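Local structure of putative secreted endoglycosylceramidase (Rhodococcus hoagii, 6JYZ) at residues R24-D29 with K33-R38; A73-G78 with K114-Y119; P414-V419 with G469-T474; E422-R425 with R431-A434; L444-V447 with D451-L454. The protein probably hydrolyses the link between sugar and ceramide in galactosylceramide-type glycolipids, as a putatively secreted endoglycosylceramidase of glycoside hydrolase family 5. One frame throughout, in Å; residues are numbered along the deposited sequence.

Contact 1. Residues R24-D29 with K33-R38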
# COMPACT_ATOMS: atom_id res chain seq x y z
N ARG A 24 -12.37 -12.86 -8.96
CA ARG A 24 -12.81 -11.56 -8.45
C ARG A 24 -12.82 -11.63 -6.93
O ARG A 24 -13.24 -12.62 -6.32
CB ARG A 24 -14.22 -11.32 -8.99
CG ARG A 24 -14.94 -10.15 -8.32
CD ARG A 24 -16.26 -9.90 -9.05
NE ARG A 24 -17.19 -9.14 -8.21
CZ ARG A 24 -18.47 -9.00 -8.57
NH1 ARG A 24 -18.89 -9.60 -9.69
NH2 ARG A 24 -19.27 -8.29 -7.78
N LEU A 25 -12.44 -10.49 -6.32
CA LEU A 25 -12.46 -10.35 -4.87
C LEU A 25 -13.64 -9.52 -4.40
O LEU A 25 -14.01 -8.51 -5.06
CB LEU A 25 -11.17 -9.68 -4.38
CG LEU A 25 -9.95 -10.49 -4.73
CD1 LEU A 25 -8.67 -9.81 -4.21
CD2 LEU A 25 -10.04 -11.91 -4.23
N THR A 26 -14.14 -9.82 -3.24
CA THR A 26 -15.27 -9.19 -2.56
C THR A 26 -14.96 -9.15 -1.07
O THR A 26 -13.84 -9.46 -0.63
CB THR A 26 -16.54 -9.99 -2.92
OG1 THR A 26 -17.68 -9.27 -2.45
CG2 THR A 26 -16.58 -11.39 -2.34
N VAL A 27 -15.94 -8.68 -0.30
CA VAL A 27 -15.85 -8.65 1.14
C VAL A 27 -17.05 -9.40 1.69
O VAL A 27 -18.19 -9.15 1.24
CB VAL A 27 -15.82 -7.19 1.66
CG1 VAL A 27 -15.98 -7.17 3.19
CG2 VAL A 27 -14.56 -6.47 1.24
N GLU A 28 -16.82 -10.27 2.67
CA GLU A 28 -17.96 -10.84 3.36
C GLU A 28 -17.52 -11.04 4.81
O GLU A 28 -16.45 -11.60 5.05
CB GLU A 28 -18.39 -12.14 2.72
CG GLU A 28 -19.66 -12.65 3.38
CD GLU A 28 -20.11 -13.89 2.66
OE1 GLU A 28 -19.31 -14.84 2.62
OE2 GLU A 28 -21.23 -13.87 2.10
N ASP A 29 -18.39 -10.59 5.75
CA ASP A 29 -18.23 -10.93 7.15
C ASP A 29 -16.87 -10.48 7.64
O ASP A 29 -16.19 -11.19 8.38
CB ASP A 29 -18.39 -12.43 7.35
CG ASP A 29 -19.85 -12.84 7.15
OD1 ASP A 29 -20.76 -11.98 7.34
OD2 ASP A 29 -20.06 -14.00 6.74
N LYS A 33 -12.56 -11.85 0.58
CA LYS A 33 -12.81 -13.20 0.04
C LYS A 33 -12.85 -13.16 -1.46
O LYS A 33 -13.00 -12.09 -2.08
CB LYS A 33 -14.15 -13.73 0.56
CG LYS A 33 -14.19 -13.88 2.10
CD LYS A 33 -15.22 -14.89 2.50
CE LYS A 33 -15.45 -14.89 3.99
NZ LYS A 33 -16.71 -15.68 4.28
N ASP A 34 -12.76 -14.31 -2.11
CA ASP A 34 -13.07 -14.32 -3.53
C ASP A 34 -14.51 -14.75 -3.73
O ASP A 34 -15.23 -15.09 -2.78
CB ASP A 34 -12.03 -15.14 -4.27
CG ASP A 34 -12.11 -16.61 -4.04
OD1 ASP A 34 -13.09 -17.12 -3.55
OD2 ASP A 34 -11.09 -17.22 -4.44
N VAL A 35 -14.93 -14.64 -5.00
CA VAL A 35 -16.33 -14.99 -5.29
C VAL A 35 -16.63 -16.47 -5.17
O VAL A 35 -17.83 -16.77 -5.14
CB VAL A 35 -16.78 -14.41 -6.66
CG1 VAL A 35 -16.85 -12.88 -6.54
CG2 VAL A 35 -15.86 -14.89 -7.76
N ASP A 36 -15.61 -17.29 -4.99
CA ASP A 36 -15.74 -18.73 -4.77
C ASP A 36 -15.87 -18.97 -3.25
O ASP A 36 -15.92 -20.12 -2.78
CB ASP A 36 -14.52 -19.49 -5.33
CG ASP A 36 -14.00 -19.19 -6.74
OD1 ASP A 36 -14.87 -19.09 -7.63
OD2 ASP A 36 -12.68 -19.10 -6.95
N GLY A 37 -15.88 -17.92 -2.42
CA GLY A 37 -16.06 -18.01 -0.98
C GLY A 37 -14.75 -18.19 -0.19
O GLY A 37 -14.87 -18.28 1.03
N ARG A 38 -13.60 -18.22 -0.82
CA ARG A 38 -12.37 -18.46 -0.08
C ARG A 38 -11.86 -17.20 0.59
O ARG A 38 -12.04 -16.10 0.05
CB ARG A 38 -11.29 -18.92 -1.04
CG ARG A 38 -11.80 -20.20 -1.72
CD ARG A 38 -10.80 -20.77 -2.69
NE ARG A 38 -10.41 -19.81 -3.69
CZ ARG A 38 -9.38 -20.00 -4.47
NH1 ARG A 38 -8.65 -21.11 -4.36
NH2 ARG A 38 -9.01 -19.09 -5.37

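Contact 2. Residues A73-G78 with K114-Y119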
# COMPACT_ATOMS: atom_id res chain seq x y z
N ALA A 73 10.03 -11.52 -9.88
CA ALA A 73 10.78 -11.52 -8.66
C ALA A 73 9.87 -11.45 -7.43
O ALA A 73 10.17 -12.03 -6.37
CB ALA A 73 11.83 -10.44 -8.65
N MET A 74 8.78 -10.65 -7.51
CA MET A 74 7.83 -10.58 -6.38
C MET A 74 7.20 -11.93 -6.16
O MET A 74 7.05 -12.35 -4.99
CB MET A 74 6.72 -9.58 -6.70
CG MET A 74 7.28 -8.15 -6.71
SD MET A 74 5.96 -6.99 -7.35
CE MET A 74 7.01 -5.88 -8.29
N ALA A 75 6.77 -12.58 -7.24
CA ALA A 75 6.15 -13.90 -7.10
C ALA A 75 7.16 -14.90 -6.50
O ALA A 75 6.71 -15.83 -5.80
CB ALA A 75 5.66 -14.38 -8.42
N ALA A 76 8.46 -14.70 -6.74
CA ALA A 76 9.46 -15.61 -6.19
C ALA A 76 9.68 -15.40 -4.71
O ALA A 76 10.39 -16.23 -4.08
CB ALA A 76 10.72 -15.48 -7.02
N LEU A 77 9.11 -14.34 -4.08
CA LEU A 77 9.05 -14.19 -2.64
C LEU A 77 7.69 -14.59 -2.10
O LEU A 77 7.47 -14.40 -0.89
CB LEU A 77 9.39 -12.75 -2.24
CG LEU A 77 10.80 -12.36 -2.61
CD1 LEU A 77 10.98 -10.84 -2.54
CD2 LEU A 77 11.83 -13.02 -1.68
N GLY A 78 6.80 -15.09 -2.96
CA GLY A 78 5.50 -15.55 -2.49
C GLY A 78 4.39 -14.49 -2.55
O GLY A 78 3.26 -14.80 -2.22
N LYS A 114 -0.73 -9.90 -12.84
CA LYS A 114 -1.70 -10.98 -12.96
C LYS A 114 -1.06 -12.23 -13.56
O LYS A 114 -1.35 -13.35 -13.07
CB LYS A 114 -2.89 -10.47 -13.78
CG LYS A 114 -4.03 -11.44 -14.04
CD LYS A 114 -5.05 -10.80 -15.06
CE LYS A 114 -6.33 -11.65 -15.09
NZ LYS A 114 -7.50 -11.00 -15.78
N ASP A 115 -0.16 -12.06 -14.51
CA ASP A 115 0.49 -13.20 -15.17
C ASP A 115 1.33 -13.93 -14.12
O ASP A 115 1.70 -15.09 -14.37
CB ASP A 115 1.38 -12.67 -16.30
CG ASP A 115 0.63 -12.29 -17.58
OD1 ASP A 115 -0.55 -12.53 -17.66
OD2 ASP A 115 1.33 -11.64 -18.42
N ASN A 116 1.71 -13.30 -13.00
CA ASN A 116 2.55 -13.89 -11.98
C ASN A 116 1.73 -14.19 -10.72
O ASN A 116 2.35 -14.35 -9.66
CB ASN A 116 3.73 -12.97 -11.71
CG ASN A 116 4.72 -13.06 -12.84
OD1 ASN A 116 5.46 -14.05 -12.89
ND2 ASN A 116 4.70 -12.12 -13.79
N GLY A 117 0.42 -14.20 -10.83
CA GLY A 117 -0.42 -14.55 -9.70
C GLY A 117 -0.57 -13.43 -8.66
O GLY A 117 -0.82 -13.72 -7.48
N ILE A 118 -0.44 -12.18 -9.09
CA ILE A 118 -0.41 -11.04 -8.15
C ILE A 118 -1.57 -10.15 -8.51
O ILE A 118 -1.66 -9.66 -9.66
CB ILE A 118 0.93 -10.34 -8.30
CG1 ILE A 118 2.08 -11.29 -7.93
CG2 ILE A 118 0.97 -9.05 -7.43
CD1 ILE A 118 3.45 -10.64 -8.20
N TYR A 119 -2.42 -9.85 -7.54
CA TYR A 119 -3.46 -8.84 -7.63
C TYR A 119 -2.87 -7.44 -7.43
O TYR A 119 -1.83 -7.28 -6.79
CB TYR A 119 -4.46 -9.04 -6.48
CG TYR A 119 -5.38 -10.24 -6.62
CD1 TYR A 119 -6.58 -10.10 -7.29
CD2 TYR A 119 -5.12 -11.44 -5.98
CE1 TYR A 119 -7.49 -11.14 -7.40
CE2 TYR A 119 -6.03 -12.49 -6.04
CZ TYR A 119 -7.18 -12.33 -6.78
OH TYR A 119 -8.08 -13.39 -6.85

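Contact 3. Residues P414-V419 with G469-T474. With EDO (1,2-ethanediol), chain F.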
# COMPACT_ATOMS: atom_id res chain seq x y z
N PRO A 414 -10.82 -21.88 2.02
CA PRO A 414 -12.23 -21.75 2.36
C PRO A 414 -12.46 -21.82 3.86
O PRO A 414 -11.96 -22.72 4.55
CB PRO A 414 -12.90 -22.96 1.66
CG PRO A 414 -11.85 -23.94 1.65
CD PRO A 414 -10.50 -23.20 1.43
N GLY A 415 -13.19 -20.89 4.44
CA GLY A 415 -13.49 -20.95 5.87
C GLY A 415 -12.22 -20.94 6.69
O GLY A 415 -12.20 -21.58 7.73
N LEU A 416 -11.18 -20.16 6.34
CA LEU A 416 -9.97 -20.09 7.14
C LEU A 416 -10.31 -19.67 8.56
O LEU A 416 -11.05 -18.69 8.75
CB LEU A 416 -9.07 -19.05 6.49
CG LEU A 416 -7.70 -18.88 7.09
CD1 LEU A 416 -6.81 -20.12 6.91
CD2 LEU A 416 -7.04 -17.66 6.46
N THR A 417 -9.74 -20.36 9.55
CA THR A 417 -9.95 -19.99 10.96
C THR A 417 -8.67 -19.62 11.66
O THR A 417 -8.77 -18.83 12.63
CB THR A 417 -10.73 -21.06 11.74
OG1 THR A 417 -9.96 -22.24 11.65
CG2 THR A 417 -12.15 -21.27 11.22
N GLU A 418 -7.52 -20.16 11.32
CA GLU A 418 -6.32 -19.87 12.07
C GLU A 418 -5.14 -19.95 11.12
O GLU A 418 -5.06 -20.84 10.27
CB GLU A 418 -6.12 -20.94 13.15
CG GLU A 418 -7.05 -20.84 14.31
CD GLU A 418 -6.77 -21.82 15.45
OE1 GLU A 418 -5.60 -22.26 15.60
OE2 GLU A 418 -7.74 -22.13 16.20
N VAL A 419 -4.19 -19.06 11.30
CA VAL A 419 -2.96 -19.01 10.59
C VAL A 419 -1.84 -18.83 11.59
O VAL A 419 -1.90 -17.89 12.41
CB VAL A 419 -2.91 -17.83 9.58
CG1 VAL A 419 -1.62 -17.84 8.81
CG2 VAL A 419 -4.10 -17.91 8.64
N GLY A 469 -14.92 -29.40 4.55
CA GLY A 469 -15.21 -29.48 5.98
C GLY A 469 -13.99 -28.98 6.76
O GLY A 469 -13.21 -28.15 6.25
N GLU A 470 -13.78 -29.48 7.96
CA GLU A 470 -12.61 -29.11 8.73
C GLU A 470 -11.37 -29.57 8.00
O GLU A 470 -11.33 -30.74 7.52
CB GLU A 470 -12.62 -29.78 10.10
CG GLU A 470 -13.64 -29.21 11.08
CD GLU A 470 -13.42 -29.68 12.52
OE1 GLU A 470 -12.66 -30.63 12.74
OE2 GLU A 470 -14.06 -29.09 13.40
N TYR A 471 -10.30 -28.83 8.02
CA TYR A 471 -9.04 -29.21 7.44
C TYR A 471 -7.87 -28.53 8.10
O TYR A 471 -8.08 -27.49 8.77
CB TYR A 471 -9.00 -28.93 5.93
CG TYR A 471 -9.09 -27.44 5.63
CD1 TYR A 471 -7.92 -26.65 5.57
CD2 TYR A 471 -10.31 -26.82 5.50
CE1 TYR A 471 -8.03 -25.26 5.43
CE2 TYR A 471 -10.43 -25.44 5.31
CZ TYR A 471 -9.28 -24.69 5.32
OH TYR A 471 -9.41 -23.31 5.11
N SER A 472 -6.68 -29.03 7.93
CA SER A 472 -5.51 -28.32 8.39
C SER A 472 -4.36 -28.70 7.50
O SER A 472 -4.29 -29.80 6.91
CB SER A 472 -5.21 -28.54 9.84
OG SER A 472 -4.92 -29.97 10.04
N VAL A 473 -3.39 -27.81 7.38
CA VAL A 473 -2.16 -28.04 6.66
C VAL A 473 -1.04 -27.54 7.54
O VAL A 473 -0.93 -26.30 7.76
CB VAL A 473 -2.09 -27.36 5.27
CG1 VAL A 473 -0.78 -27.71 4.61
CG2 VAL A 473 -3.29 -27.71 4.44
N THR A 474 -0.23 -28.40 8.14
CA THR A 474 0.73 -27.99 9.15
C THR A 474 2.08 -28.60 8.81
O THR A 474 2.28 -29.57 8.05
CB THR A 474 0.12 -28.03 10.58
OG1 THR A 474 -0.22 -29.36 10.87
CG2 THR A 474 -1.19 -27.31 10.84
C1 EDO F . -2.90 -23.11 13.30
O1 EDO F . -4.16 -23.57 13.79
C2 EDO F . -2.14 -24.29 12.89
O2 EDO F . -2.21 -25.41 13.76

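Contact 4. Residues E422-R425 with R431-A434. With EDO (1,2-ethanediol), chain F; IPA (isopropyl alcohol), chain C.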
# COMPACT_ATOMS: atom_id res chain seq x y z
N GLU A 422 3.47 -22.50 11.99
CA GLU A 422 3.48 -23.92 11.61
C GLU A 422 2.40 -24.29 10.63
O GLU A 422 2.35 -25.47 10.25
CB GLU A 422 3.30 -24.77 12.86
CG GLU A 422 2.07 -24.41 13.69
CD GLU A 422 2.06 -23.27 14.76
OE1 GLU A 422 2.99 -22.23 14.81
OE2 GLU A 422 1.11 -23.38 15.63
N GLY A 423 1.48 -23.43 10.26
CA GLY A 423 0.55 -23.73 9.20
C GLY A 423 -0.81 -23.16 9.50
O GLY A 423 -0.97 -22.15 10.21
N PHE A 424 -1.87 -23.70 8.91
CA PHE A 424 -3.18 -23.06 8.91
C PHE A 424 -4.30 -24.06 8.95
O PHE A 424 -4.04 -25.27 8.67
CB PHE A 424 -3.38 -22.09 7.71
CG PHE A 424 -3.20 -22.78 6.35
CD1 PHE A 424 -1.97 -22.94 5.76
CD2 PHE A 424 -4.33 -23.24 5.72
CE1 PHE A 424 -1.85 -23.58 4.53
CE2 PHE A 424 -4.21 -23.87 4.47
CZ PHE A 424 -3.00 -24.05 3.89
N ARG A 425 -5.47 -23.64 9.31
CA ARG A 425 -6.60 -24.54 9.44
C ARG A 425 -7.88 -23.82 9.17
O ARG A 425 -7.91 -22.55 9.24
CB ARG A 425 -6.65 -25.30 10.76
CG ARG A 425 -6.91 -24.47 11.98
CD ARG A 425 -6.92 -25.36 13.27
NE ARG A 425 -5.62 -25.96 13.48
CZ ARG A 425 -5.34 -27.27 13.33
NH1 ARG A 425 -6.25 -28.17 13.06
NH2 ARG A 425 -4.09 -27.66 13.35
N ARG A 431 -11.08 -24.92 -2.92
CA ARG A 431 -9.68 -25.16 -3.21
C ARG A 431 -8.75 -24.33 -2.33
O ARG A 431 -8.83 -23.09 -2.27
CB ARG A 431 -9.39 -24.81 -4.68
CG ARG A 431 -7.96 -25.06 -5.10
CD ARG A 431 -7.74 -24.61 -6.54
NE ARG A 431 -8.57 -25.44 -7.39
CZ ARG A 431 -8.09 -26.32 -8.26
NH1 ARG A 431 -6.79 -26.50 -8.38
NH2 ARG A 431 -8.92 -27.03 -9.00
N ILE A 432 -7.88 -24.99 -1.62
CA ILE A 432 -6.82 -24.33 -0.87
C ILE A 432 -5.69 -23.99 -1.80
O ILE A 432 -5.26 -24.86 -2.61
CB ILE A 432 -6.29 -25.30 0.20
CG1 ILE A 432 -7.37 -25.55 1.25
CG2 ILE A 432 -5.03 -24.75 0.87
CD1 ILE A 432 -7.16 -26.84 2.08
N GLU A 433 -5.10 -22.78 -1.71
CA GLU A 433 -3.89 -22.43 -2.40
C GLU A 433 -2.92 -21.82 -1.43
O GLU A 433 -3.29 -20.84 -0.73
CB GLU A 433 -4.17 -21.43 -3.49
CG GLU A 433 -5.05 -22.03 -4.57
CD GLU A 433 -5.37 -21.07 -5.73
OE1 GLU A 433 -4.44 -20.38 -6.23
OE2 GLU A 433 -6.50 -21.12 -6.20
N ALA A 434 -1.72 -22.34 -1.30
CA ALA A 434 -0.77 -21.85 -0.31
C ALA A 434 0.62 -21.72 -0.90
O ALA A 434 0.98 -22.45 -1.87
CB ALA A 434 -0.79 -22.68 0.94
C1 EDO F . -2.90 -23.11 13.30
O1 EDO F . -4.16 -23.57 13.79
C2 EDO F . -2.14 -24.29 12.89
O2 EDO F . -2.21 -25.41 13.76
C1 IPA C . -5.30 -15.82 -4.07
C2 IPA C . -5.39 -16.97 -5.07
C3 IPA C . -5.63 -16.54 -6.48
O2 IPA C . -4.15 -17.68 -5.12

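Contact 5. Residues L444-V447 with D451-L454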
# COMPACT_ATOMS: atom_id res chain seq x y z
N LEU A 444 4.73 -31.58 4.99
CA LEU A 444 3.45 -31.15 5.54
C LEU A 444 2.58 -32.30 6.03
O LEU A 444 2.76 -33.43 5.49
CB LEU A 444 2.65 -30.42 4.43
CG LEU A 444 3.43 -29.26 3.81
CD1 LEU A 444 2.59 -28.65 2.67
CD2 LEU A 444 3.74 -28.21 4.89
N ASP A 445 1.73 -32.08 6.99
CA ASP A 445 0.65 -32.96 7.40
C ASP A 445 -0.63 -32.32 6.94
O ASP A 445 -0.96 -31.18 7.32
CB ASP A 445 0.49 -33.10 8.93
CG ASP A 445 -0.59 -34.09 9.41
OD1 ASP A 445 -1.21 -34.77 8.56
OD2 ASP A 445 -0.81 -34.22 10.63
N THR A 446 -1.34 -32.95 6.01
CA THR A 446 -2.52 -32.42 5.41
C THR A 446 -3.79 -33.16 5.81
O THR A 446 -4.17 -34.15 5.09
CB THR A 446 -2.46 -32.51 3.90
OG1 THR A 446 -2.11 -33.87 3.50
CG2 THR A 446 -1.37 -31.63 3.34
N VAL A 447 -4.53 -32.68 6.77
CA VAL A 447 -5.66 -33.41 7.32
C VAL A 447 -6.90 -33.00 6.59
O VAL A 447 -7.31 -31.81 6.65
CB VAL A 447 -5.79 -33.13 8.83
CG1 VAL A 447 -7.02 -33.81 9.39
CG2 VAL A 447 -4.51 -33.54 9.53
N ASP A 451 -6.55 -34.53 -3.09
CA ASP A 451 -5.86 -34.15 -4.33
C ASP A 451 -4.74 -33.14 -4.07
O ASP A 451 -4.55 -32.22 -4.83
CB ASP A 451 -6.83 -33.72 -5.44
CG ASP A 451 -7.74 -34.90 -5.78
OD1 ASP A 451 -7.26 -36.08 -5.73
OD2 ASP A 451 -8.93 -34.66 -6.03
N VAL A 452 -4.02 -33.32 -2.97
CA VAL A 452 -2.92 -32.41 -2.69
C VAL A 452 -1.88 -32.42 -3.80
O VAL A 452 -1.47 -33.57 -4.19
CB VAL A 452 -2.24 -32.74 -1.36
CG1 VAL A 452 -0.88 -32.09 -1.24
CG2 VAL A 452 -3.12 -32.27 -0.21
N ALA A 453 -1.38 -31.29 -4.26
CA ALA A 453 -0.28 -31.22 -5.21
C ALA A 453 0.64 -30.10 -4.78
O ALA A 453 0.19 -28.93 -4.57
CB ALA A 453 -0.76 -30.95 -6.60
N LEU A 454 1.92 -30.40 -4.62
CA LEU A 454 2.95 -29.43 -4.31
C LEU A 454 3.77 -29.26 -5.57
O LEU A 454 4.33 -30.26 -6.05
CB LEU A 454 3.80 -30.02 -3.18
CG LEU A 454 3.59 -29.54 -1.75
CD1 LEU A 454 4.58 -30.22 -0.80
CD2 LEU A 454 3.75 -28.01 -1.61

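Contact 1. Residues R24-D29 with K33-R38
Thr26 and Lys33 form an antiparallel hydrogen-bonded pair, with Thr26 N 2.8 Å from Lys33 O and Lys33 N 3.0 Å from Thr26 O. A third backbone bond, Val35 N to Arg24 O at 2.9 Å, carries the pairing past the non-hydrogen-bonded pair Leu25 and Asp34. Near the turn, Lys33 NZ meets Glu28 OE1 at its anti lone pair, a salt bridge of 3.2 Å. The lysine chain is extended beyond CG, which lets the ammonium span to the glutamate. This is a two-stranded beta hairpin. Its Leu25 packs on Val40 and Leu42 of strand 38-47, consistent with the N-terminal hairpin that closes the bottom of the barrel in family 5 enzymes. At the other end Arg24 crosses Val35 at about a right angle, Arg24 CG 3.8 Å from Val35 CG1. Leu25 CD2 rests 3.8 Å from Asp34 CB. The Asp34 carboxylate turns to Arg38 beyond a type I turn. Arg38 grips Asp34 OD2 side-on in a salt bridge, through NE at 2.8 Å and NH2 at 2.9 Å. Asp34 OD1 receives Arg38 N from above the carboxylate plane. Arg38 NH1 goes on to Glu433 and Arg431 O.

Contact 2. Residues A73-G78 with K114-Y119
Ala75 and Ile118 bury nearly equal areas here, and Met74 adds a smaller share. The Ile118 methyl CD1 does most of the touching. Ile118 CD1 comes within 3.8 Å of Met74 CB and 4.3 Å of Ala75 CB, and it also lies near the backbone N of Ala75. Its reach follows from the torsions: CG1 is anti to the carbonyl carbon (chi1 -62°), and CD1 is carried straight outward from there (chi2 174°). Ala75 CB points at the other segment and also lies 3.5 Å from Asn116 O. Ala75 CB meets Asn116 CB at 4.1 Å. The segments are the ends of helices 68-75 and 100-115, two neighbouring helices of the TIM barrel, each on its way to the next strand. Both end in a Schellman motif, with Gly78 and Gly117 at positive phi. In the second, Gly117 N bonds Lys114 O at 3.0 Å. The side-chain touches are mostly apolar, and no hydrogen bond joins the segments. The amide of Asn116 turns back to its own helix, where ND2 bonds Asp112 O. Met74 leads away from the contact, bending only at chi3, and packs on Val47 and Trp362. Gly78 O bonds the hydroxyl of Tyr409, and Gly117 O bonds Arg411.

Contact 3. Residues P414-V419 with G469-T474
Tyr471 OH donates a hydrogen bond to Pro414 O, 2.7 Å away, and this bond carries the contact. The hydroxyl comes to the oxygen from above the carbonyl plane, 43° out of it. Pro414 O lies at the ring edge, near its plane, and only 3.2 Å from Tyr471 CE2. The proline ring adds an apolar touch, Pro414 CG to Tyr471 CE2 at 4.2 Å. Leu416 CD1 lies farther off, 4.5 Å from Tyr471 OH. The ring spans the gap because Tyr471 CG takes the crowded position between backbone N and carbonyl carbon (chi1 65°). With a phenylalanine here the hydroxyl is lost, and Pro414 O would probably be left without this donor. Pro414 lies at the junction between strand 409-414 and strand 416-420, with Gly415, whose positive phi suits glycine, in between. These strands belong to the two facing sheets of the C-terminal beta-sandwich, so the tyrosine reaches the point where the chain passes between them. Ile432, Ala413 and Val449 also pack on Tyr471. Farther out, Gly415 is bonded through its backbone to Asp427, and Tyr471 to Gly426, both on strand 423-428. Thr417 and Glu418 both face Arg425, a classic beta bulge. At the outer surface Glu418 OE1 receives a 2.7 Å bond from O1 of an ethanediol, probably from the crystallisation liquor. The same diol binds Arg425.

Contact 4. Residues E422-R425 with R431-A434
Phe424 is aimed at Ile432 and Ala434 by a first torsion that sets CG between its backbone N and carbonyl carbon (chi1 57°). On the facing strand, Ile432 has CG2 anti to the backbone N, and this methyl does the touching. It meets the ring edge, near the ring plane, with Ile432 CG2 3.7 Å from Phe424 CZ and 3.8 Å from Phe424 CE2. Ala434 CB comes to the ring obliquely, 3.8 Å from Phe424 CE1. An alanine in place of Phe424 removes the ring, and the facing side chains of Ile432 and Ala434 would probably lose this partner, opening a gap between the sheets. The strands lie in the two facing sheets of the C-terminal sandwich. Leu416, Pro410 and Val473 also pack on Phe424. The neighbouring residues point away from the sandwich interior, Arg425 to the surface and Glu433 toward the barrel, where OE2 meets Arg38. Arg425 NE bonds O1 of an ethanediol at 2.8 Å, and Arg425 NH2 bonds the diol O2 at 3.0 Å. Glu433 OE1 accepts a 2.9 Å bond from O2 of an isopropanol and also has a salt bridge to Arg462. Both solvents probably come from the crystallisation liquor. Apolar groups thus meet between the sheets while charged ones point away. No hydrogen bond crosses this contact, so what joins the segments directly is the packing of buried hydrocarbon.

Contact 5. Residues L444-V447 with D451-L454
Thr446 faces Val452 from a strand whose shortest polar bond to its neighbour runs from Asp445 N to Thr474 O. A second backbone bond, Val447 N to Ser472 O, follows two residues on. These bonds are part of the pairing of strand 444-447 with strand 471-475, and Thr446 lies between them, with its side chain turned to the other segment. None of the polar bonds crosses to 451-454. The touch there is made by methyl groups. Thr446 CG2 meets Val452 CG2 at 4.0 Å, and the two side chains run obliquely to each other. In Thr446 the methyl CG2 is anti to the carbonyl carbon, while OG1 sits between the carbonyl carbon and the backbone N (chi1 51°). Val452 CG2 also lies 4.2 Å from Thr446 OG1, a plain van der Waals approach. The second touch is looser, with Leu444 CD1 4.3 Å from Leu454 CD1. The backbones spread in this direction, since the CA atoms are 8.1 Å apart at Thr446 and Val452 but 10.0 Å apart at Leu444 and Leu454. The longer leucines bridge the wider gap. Leu454 does so with a skewed first torsion (chi1 -102°), and it also packs on Trp461, Leu463 and Pro442. Leu444 lies against Val473. Val452 rests on Leu463, and Ala453 is paired through its backbone with Ile464 on strand 460-467. At Asp451 the chain bends over from one sheet to the other. Two strands in facing sheets, joined by side-chain packing alone, are characteristic of a beta-sandwich, here the C-terminal one.

Overall arrangement
Contacts 1 and 2 belong to the barrel part, and contacts 3 to 5 to the C-terminal sandwich. Contact 1 is a hairpin held by backbone bonds and charges. Contact 2 joins two helix ends by mostly apolar packing. Both are partly buried, like contact 3, and they meet where Leu25 touches Tyr119. Contacts 4 and 5 span the facing sheets; contact 3 does so only through Pro414. All three share a four-stranded sheet, with contacts 4 and 5 nested inside the loop closed by contact 3. Contact 4 is buried and purely apolar across its segments. Contact 3 adds a hydroxyl bond. Contact 5 is a surface contact of looser methyl touches. Arg38 ties contact 1 to contact 4 through Glu433, linking barrel and sandwich.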